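Local atomic coordinates of major royal jelly protein 1 (Apis mellifera, PDB entry 5YYL), a protein that serves as the most abundant protein of royal jelly, probably nourishing bee larvae, and binds the sterol 24-methylenecholesterol. Residues A[114-126]-A[137-150]. Numbering follows the deposited sequence.
Sequences KYDDCSGIVSASK and VLDSGLVNNTQPMC. With NAG (2-acetamido-2-deoxy-beta-D-glucopyranose), chain E.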
ATOM      1  N   LYS A 114      46.112  -0.854   9.436  1.00 68.20           N
ATOM      2  CA  LYS A 114      47.585  -0.838   9.457  1.00 71.66           C
ATOM      3  C   LYS A 114      48.146  -0.179  10.712  1.00 76.09           C
ATOM      4  O   LYS A 114      47.704   0.910  11.099  1.00 73.83           O
ATOM      5  CB  LYS A 114      48.139  -0.092   8.231  1.00 72.62           C
ATOM      6  N   TYR A 115      49.123  -0.847  11.332  1.00 80.36           N
ATOM      7  CA  TYR A 115      49.802  -0.347  12.528  1.00 83.74           C
ATOM      8  C   TYR A 115      51.331  -0.581  12.496  1.00 91.96           C
ATOM      9  O   TYR A 115      51.987  -0.374  13.526  1.00 95.96           O
ATOM     10  CB  TYR A 115      49.151  -0.930  13.812  1.00 77.96           C
ATOM     11  CG  TYR A 115      49.433  -2.400  14.074  1.00 71.26           C
ATOM     12  CD1 TYR A 115      50.178  -2.801  15.187  1.00 67.54           C
ATOM     13  CD2 TYR A 115      48.969  -3.392  13.205  1.00 68.43           C
ATOM     14  CE1 TYR A 115      50.455  -4.141  15.420  1.00 67.22           C
ATOM     15  CE2 TYR A 115      49.236  -4.734  13.433  1.00 68.39           C
ATOM     16  CZ  TYR A 115      49.989  -5.108  14.537  1.00 67.38           C
ATOM     17  OH  TYR A 115      50.239  -6.444  14.780  1.00 63.18           O
ATOM     18  N   ASP A 116      51.883  -1.053  11.362  1.00 94.32           N
ATOM     19  CA  ASP A 116      53.333  -0.999  11.112  1.00 92.31           C
ATOM     20  C   ASP A 116      53.719   0.477  11.190  1.00 91.29           C
ATOM     21  O   ASP A 116      54.506   0.872  12.061  1.00 81.38           O
ATOM     22  CB  ASP A 116      53.705  -1.596   9.742  1.00 82.96           C
ATOM     23  N   ASP A 117      53.095   1.274  10.311  1.00 94.26           N
ATOM     24  CA  ASP A 117      53.118   2.755  10.360  1.00 93.39           C
ATOM     25  C   ASP A 117      52.841   3.371  11.754  1.00 95.48           C
ATOM     26  O   ASP A 117      53.456   4.392  12.103  1.00 92.07           O
ATOM     27  CB  ASP A 117      52.112   3.330   9.345  1.00 89.29           C
ATOM     28  N   CYS A 118      51.924   2.746  12.518  1.00 93.32           N
ATOM     29  CA  CYS A 118      51.487   3.191  13.841  1.00 88.20           C
ATOM     30  C   CYS A 118      50.611   4.433  13.621  1.00 88.49           C
ATOM     31  O   CYS A 118      50.626   5.358  14.419  1.00 86.46           O
ATOM     32  CB  CYS A 118      52.701   3.452  14.753  1.00 87.33           C
ATOM     33  SG  CYS A 118      52.375   3.908  16.462  1.00 87.89           S
ATOM     34  N   SER A 119      49.852   4.435  12.521  1.00 89.64           N
ATOM     35  CA  SER A 119      49.184   5.641  12.024  1.00 89.21           C
ATOM     36  C   SER A 119      47.773   5.723  12.567  1.00 90.07           C
ATOM     37  O   SER A 119      47.350   6.772  13.081  1.00 86.23           O
ATOM     38  N   GLY A 120      47.046   4.611  12.419  1.00 88.82           N
ATOM     39  CA  GLY A 120      45.657   4.492  12.854  1.00 82.57           C
ATOM     40  C   GLY A 120      45.330   3.094  13.362  1.00 77.57           C
ATOM     41  O   GLY A 120      45.719   2.098  12.764  1.00 84.11           O
ATOM     42  N   ILE A 121      44.625   3.063  14.487  1.00 68.89           N
ATOM     43  CA  ILE A 121      44.038   1.873  15.162  1.00 59.40           C
ATOM     44  C   ILE A 121      44.897   0.599  15.279  1.00 51.56           C
ATOM     45  O   ILE A 121      44.986  -0.213  14.361  1.00 50.59           O
ATOM     46  CB  ILE A 121      42.589   1.548  14.698  1.00 56.30           C
ATOM     47  CG1 ILE A 121      41.800   2.853  14.444  1.00 53.56           C
ATOM     48  CG2 ILE A 121      41.890   0.672  15.742  1.00 56.79           C
ATOM     49  CD1 ILE A 121      40.301   2.722  14.364  1.00 52.63           C
ATOM     50  N   VAL A 122      45.491   0.438  16.457  1.00 44.60           N
ATOM     51  CA  VAL A 122      46.239  -0.752  16.823  1.00 42.87           C
ATOM     52  C   VAL A 122      45.277  -1.787  17.354  1.00 40.74           C
ATOM     53  O   VAL A 122      45.226  -2.883  16.834  1.00 40.67           O
ATOM     54  CB  VAL A 122      47.328  -0.454  17.890  1.00 41.53           C
ATOM     55  CG1 VAL A 122      48.107  -1.712  18.270  1.00 39.93           C
ATOM     56  CG2 VAL A 122      48.254   0.649  17.401  1.00 41.99           C
ATOM     57  N   SER A 123      44.556  -1.452  18.418  1.00 40.01           N
ATOM     58  CA  SER A 123      43.625  -2.389  19.069  1.00 39.03           C
ATOM     59  C   SER A 123      42.383  -1.671  19.616  1.00 39.89           C
ATOM     60  O   SER A 123      42.410  -1.134  20.733  1.00 40.78           O
ATOM     61  CB  SER A 123      44.330  -3.149  20.187  1.00 37.73           C
ATOM     62  OG  SER A 123      43.476  -4.152  20.696  1.00 39.09           O
ATOM     63  N   ALA A 124      41.315  -1.651  18.806  1.00 39.00           N
ATOM     64  CA  ALA A 124      40.011  -1.113  19.203  1.00 36.88           C
ATOM     65  C   ALA A 124      39.455  -1.942  20.361  1.00 36.85           C
ATOM     66  O   ALA A 124      38.844  -2.992  20.175  1.00 37.34           O
ATOM     67  CB  ALA A 124      39.045  -1.117  18.025  1.00 36.14           C
ATOM     68  N   SER A 125      39.718  -1.472  21.569  1.00 35.43           N
ATOM     69  CA  SER A 125      39.355  -2.175  22.780  1.00 34.29           C
ATOM     70  C   SER A 125      37.841  -2.100  23.011  1.00 33.73           C
ATOM     71  O   SER A 125      37.219  -3.110  23.325  1.00 33.28           O
ATOM     72  CB  SER A 125      40.113  -1.560  23.959  1.00 35.45           C
ATOM     73  OG  SER A 125      39.925  -2.315  25.133  1.00 39.21           O
ATOM     74  N   LYS A 126      37.264  -0.909  22.820  1.00 32.32           N
ATOM     75  CA  LYS A 126      35.854  -0.646  23.109  1.00 32.65           C
ATOM     76  C   LYS A 126      35.269   0.399  22.163  1.00 29.98           C
ATOM     77  O   LYS A 126      35.997   1.226  21.632  1.00 29.30           O
ATOM     78  CB  LYS A 126      35.715  -0.162  24.552  1.00 36.27           C
ATOM     79  CG  LYS A 126      34.880  -1.050  25.464  1.00 40.54           C
ATOM     80  CD  LYS A 126      35.565  -2.369  25.784  1.00 43.20           C
ATOM     81  CE  LYS A 126      34.564  -3.389  26.343  1.00 47.41           C
ATOM     82  NZ  LYS A 126      35.122  -4.771  26.287  1.00 49.23           N
ATOM     83  N   VAL A 137      35.907   5.391  19.427  1.00 29.05           N
ATOM     84  CA  VAL A 137      36.746   4.180  19.518  1.00 28.92           C
ATOM     85  C   VAL A 137      37.886   4.364  20.509  1.00 29.07           C
ATOM     86  O   VAL A 137      38.638   5.319  20.414  1.00 28.77           O
ATOM     87  CB  VAL A 137      37.363   3.800  18.164  1.00 27.83           C
ATOM     88  CG1 VAL A 137      38.132   2.485  18.271  1.00 28.12           C
ATOM     89  CG2 VAL A 137      36.279   3.712  17.097  1.00 28.31           C
ATOM     90  N   LEU A 138      38.010   3.427  21.445  1.00 30.56           N
ATOM     91  CA  LEU A 138      39.117   3.393  22.406  1.00 30.66           C
ATOM     92  C   LEU A 138      40.180   2.444  21.879  1.00 30.16           C
ATOM     93  O   LEU A 138      40.059   1.240  22.051  1.00 29.48           O
ATOM     94  CB  LEU A 138      38.629   2.962  23.815  1.00 29.52           C
ATOM     95  CG  LEU A 138      39.706   2.844  24.921  1.00 28.42           C
ATOM     96  CD1 LEU A 138      40.287   4.197  25.295  1.00 27.49           C
ATOM     97  CD2 LEU A 138      39.168   2.178  26.169  1.00 27.88           C
ATOM     98  N   ASP A 139      41.195   2.997  21.216  1.00 32.51           N
ATOM     99  CA  ASP A 139      42.393   2.249  20.816  1.00 34.74           C
ATOM    100  C   ASP A 139      43.352   2.235  22.001  1.00 34.33           C
ATOM    101  O   ASP A 139      43.792   3.295  22.447  1.00 34.00           O
ATOM    102  CB  ASP A 139      43.056   2.896  19.585  1.00 38.06           C
ATOM    103  CG  ASP A 139      44.380   2.214  19.171  1.00 39.55           C
ATOM    104  OD1 ASP A 139      45.158   2.866  18.430  1.00 39.08           O
ATOM    105  OD2 ASP A 139      44.630   1.034  19.543  1.00 37.90           O
ATOM    106  N   SER A 140      43.665   1.041  22.496  1.00 34.42           N
ATOM    107  CA  SER A 140      44.539   0.900  23.654  1.00 36.77           C
ATOM    108  C   SER A 140      46.007   1.126  23.285  1.00 40.98           C
ATOM    109  O   SER A 140      46.784   1.697  24.064  1.00 45.90           O
ATOM    110  CB  SER A 140      44.361  -0.472  24.293  1.00 36.00           C
ATOM    111  OG  SER A 140      44.667  -1.512  23.397  1.00 35.50           O
ATOM    112  N   GLY A 141      46.375   0.683  22.083  1.00 43.17           N
ATOM    113  CA  GLY A 141      47.766   0.671  21.641  1.00 41.74           C
ATOM    114  C   GLY A 141      48.485  -0.619  21.999  1.00 41.90           C
ATOM    115  O   GLY A 141      49.661  -0.765  21.686  1.00 43.69           O
ATOM    116  N   LEU A 142      47.781  -1.567  22.616  1.00 39.85           N
ATOM    117  CA  LEU A 142      48.411  -2.785  23.076  1.00 40.66           C
ATOM    118  C   LEU A 142      48.495  -3.811  21.953  1.00 42.43           C
ATOM    119  O   LEU A 142      47.653  -3.832  21.050  1.00 44.86           O
ATOM    120  CB  LEU A 142      47.672  -3.381  24.283  1.00 41.31           C
ATOM    121  CG  LEU A 142      48.014  -2.774  25.644  1.00 43.49           C
ATOM    122  CD1 LEU A 142      48.203  -1.259  25.614  1.00 45.29           C
ATOM    123  CD2 LEU A 142      46.922  -3.156  26.625  1.00 44.81           C
ATOM    124  N   VAL A 143      49.535  -4.643  22.021  1.00 42.85           N
ATOM    125  CA  VAL A 143      49.667  -5.828  21.191  1.00 42.19           C
ATOM    126  C   VAL A 143      49.723  -7.021  22.136  1.00 44.41           C
ATOM    127  O   VAL A 143      50.325  -6.929  23.205  1.00 45.54           O
ATOM    128  CB  VAL A 143      50.919  -5.754  20.300  1.00 41.33           C
ATOM    129  CG1 VAL A 143      51.034  -7.004  19.444  1.00 42.80           C
ATOM    130  CG2 VAL A 143      50.884  -4.502  19.432  1.00 40.69           C
ATOM    131  N   ASN A 144      49.067  -8.122  21.757  1.00 47.63           N
ATOM    132  CA  ASN A 144      48.886  -9.284  22.648  1.00 49.89           C
ATOM    133  C   ASN A 144      48.245  -8.910  23.998  1.00 46.85           C
ATOM    134  O   ASN A 144      48.446  -9.596  24.998  1.00 44.13           O
ATOM    135  CB  ASN A 144      50.216 -10.020  22.902  1.00 56.09           C
ATOM    136  CG  ASN A 144      50.970 -10.375  21.625  1.00 61.94           C
ATOM    137  OD1 ASN A 144      50.641  -9.906  20.541  1.00 64.96           O
ATOM    138  ND2 ASN A 144      52.008 -11.182  21.773  1.00 70.31           N
ATOM    139  N   ASN A 145      47.467  -7.823  24.000  1.00 47.54           N
ATOM    140  CA  ASN A 145      46.833  -7.249  25.203  1.00 46.71           C
ATOM    141  C   ASN A 145      47.805  -6.824  26.334  1.00 47.58           C
ATOM    142  O   ASN A 145      47.381  -6.704  27.493  1.00 44.17           O
ATOM    143  CB  ASN A 145      45.746  -8.222  25.734  1.00 45.00           C
ATOM    144  CG  ASN A 145      44.518  -7.510  26.304  1.00 43.38           C
ATOM    145  OD1 ASN A 145      44.018  -6.518  25.754  1.00 38.58           O
ATOM    146  ND2 ASN A 145      44.013  -8.040  27.406  1.00 45.69           N
ATOM    147  N   THR A 146      49.086  -6.593  26.005  1.00 50.42           N
ATOM    148  CA  THR A 146      50.130  -6.272  27.013  1.00 48.75           C
ATOM    149  C   THR A 146      51.185  -5.267  26.507  1.00 50.17           C
ATOM    150  O   THR A 146      51.303  -4.174  27.061  1.00 51.95           O
ATOM    151  CB  THR A 146      50.849  -7.536  27.539  1.00 46.29           C
ATOM    152  OG1 THR A 146      51.344  -8.305  26.440  1.00 49.37           O
ATOM    153  CG2 THR A 146      49.911  -8.405  28.364  1.00 44.52           C
ATOM    154  N   GLN A 147      51.946  -5.630  25.472  1.00 51.66           N
ATOM    155  CA  GLN A 147      53.074  -4.799  24.992  1.00 53.19           C
ATOM    156  C   GLN A 147      52.594  -3.524  24.261  1.00 51.99           C
ATOM    157  O   GLN A 147      52.049  -3.620  23.174  1.00 49.02           O
ATOM    158  CB  GLN A 147      53.990  -5.619  24.070  1.00 53.23           C
ATOM    159  N   PRO A 148      52.826  -2.325  24.845  1.00 53.46           N
ATOM    160  CA  PRO A 148      52.274  -1.090  24.257  1.00 54.31           C
ATOM    161  C   PRO A 148      53.033  -0.540  23.041  1.00 52.80           C
ATOM    162  O   PRO A 148      53.750   0.448  23.156  1.00 50.62           O
ATOM    163  CB  PRO A 148      52.315  -0.105  25.446  1.00 53.91           C
ATOM    164  CG  PRO A 148      53.478  -0.546  26.255  1.00 52.19           C
ATOM    165  CD  PRO A 148      53.579  -2.037  26.086  1.00 52.94           C
ATOM    166  N   MET A 149      52.829  -1.158  21.882  1.00 56.31           N
ATOM    167  CA  MET A 149      53.540  -0.797  20.644  1.00 59.31           C
ATOM    168  C   MET A 149      53.378   0.675  20.248  1.00 60.63           C
ATOM    169  O   MET A 149      54.329   1.289  19.762  1.00 63.54           O
ATOM    170  CB  MET A 149      53.101  -1.696  19.483  1.00 61.69           C
ATOM    171  CG  MET A 149      54.154  -1.829  18.396  1.00 66.05           C
ATOM    172  SD  MET A 149      53.440  -2.314  16.814  1.00 75.75           S
ATOM    173  CE  MET A 149      53.902  -4.053  16.711  1.00 70.92           C
ATOM    174  N   CYS A 150      52.183   1.228  20.445  1.00 61.08           N
ATOM    175  CA  CYS A 150      51.921   2.652  20.208  1.00 60.81           C
ATOM    176  C   CYS A 150      51.173   3.229  21.403  1.00 57.27           C
ATOM    177  O   CYS A 150      50.663   2.477  22.257  1.00 55.57           O
ATOM    178  CB  CYS A 150      51.076   2.853  18.948  1.00 67.90           C
ATOM    179  SG  CYS A 150      51.739   2.209  17.387  1.00 78.59           S
TER
HETATM  180  C1  NAG E   1      52.884 -11.657  20.726  1.00 80.39           C
HETATM  181  C2  NAG E   1      54.253 -10.955  20.676  1.00 84.23           C
HETATM  182  C3  NAG E   1      55.160 -11.644  19.646  1.00 87.08           C
HETATM  183  C4  NAG E   1      55.290 -13.154  19.857  1.00 87.31           C
HETATM  184  C5  NAG E   1      53.873 -13.739  19.998  1.00 86.91           C
HETATM  185  C6  NAG E   1      53.791 -15.214  20.383  1.00 86.08           C
HETATM  186  C7  NAG E   1      54.905  -8.575  20.932  1.00 82.43           C
HETATM  187  C8  NAG E   1      54.726  -7.172  20.422  1.00 81.91           C
HETATM  188  N2  NAG E   1      54.184  -9.536  20.324  1.00 82.50           N
HETATM  189  O3  NAG E   1      56.470 -11.067  19.668  1.00 89.85           O
HETATM  190  O4  NAG E   1      56.015 -13.652  18.709  1.00 86.62           O
HETATM  191  O5  NAG E   1      53.142 -13.034  21.008  1.00 84.77           O
HETATM  192  O6  NAG E   1      54.556 -15.465  21.564  1.00 88.45           O
HETATM  193  O7  NAG E   1      55.669  -8.789  21.857  1.00 80.41           O
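The carboxylate of D139 meets S123 and V122 with one of its oxygens each, and both amides stand out of its plane: S123 N lies 2.7 Å from OD2, while V122 N reaches OD1 almost straight, at 175°. CG anti to the backbone N (chi1 176°) carries the buried group across to these amides. G141 N comes to OD2 from the opposite face to S123 N, closing an Asx turn, so the two hold this oxygen from both faces; K153 makes a salt bridge with OD1 and would favour the ionised form. The second flat group, the Y115 ring, is approached obliquely by the M149 sulfur, SD lying 3.7 Å from CD1, a Met-aromatic contact in which the side chains cross at about a right angle; V143 CG2 also comes obliquely. Between the two groups V122 puts CG2 3.8 Å from C150 SG, beside the C118–C150 disulfide, and CG1 against L142 O. Further along, S125 N donates to L138 O (2.8 Å) and L138 N to K126 O. A buried aspartate ending one strand and gripping the incoming chain thus supplements the backbone pairing of an antiparallel hairpin, 124-129 with 134-139, in a four-stranded beta-propeller blade.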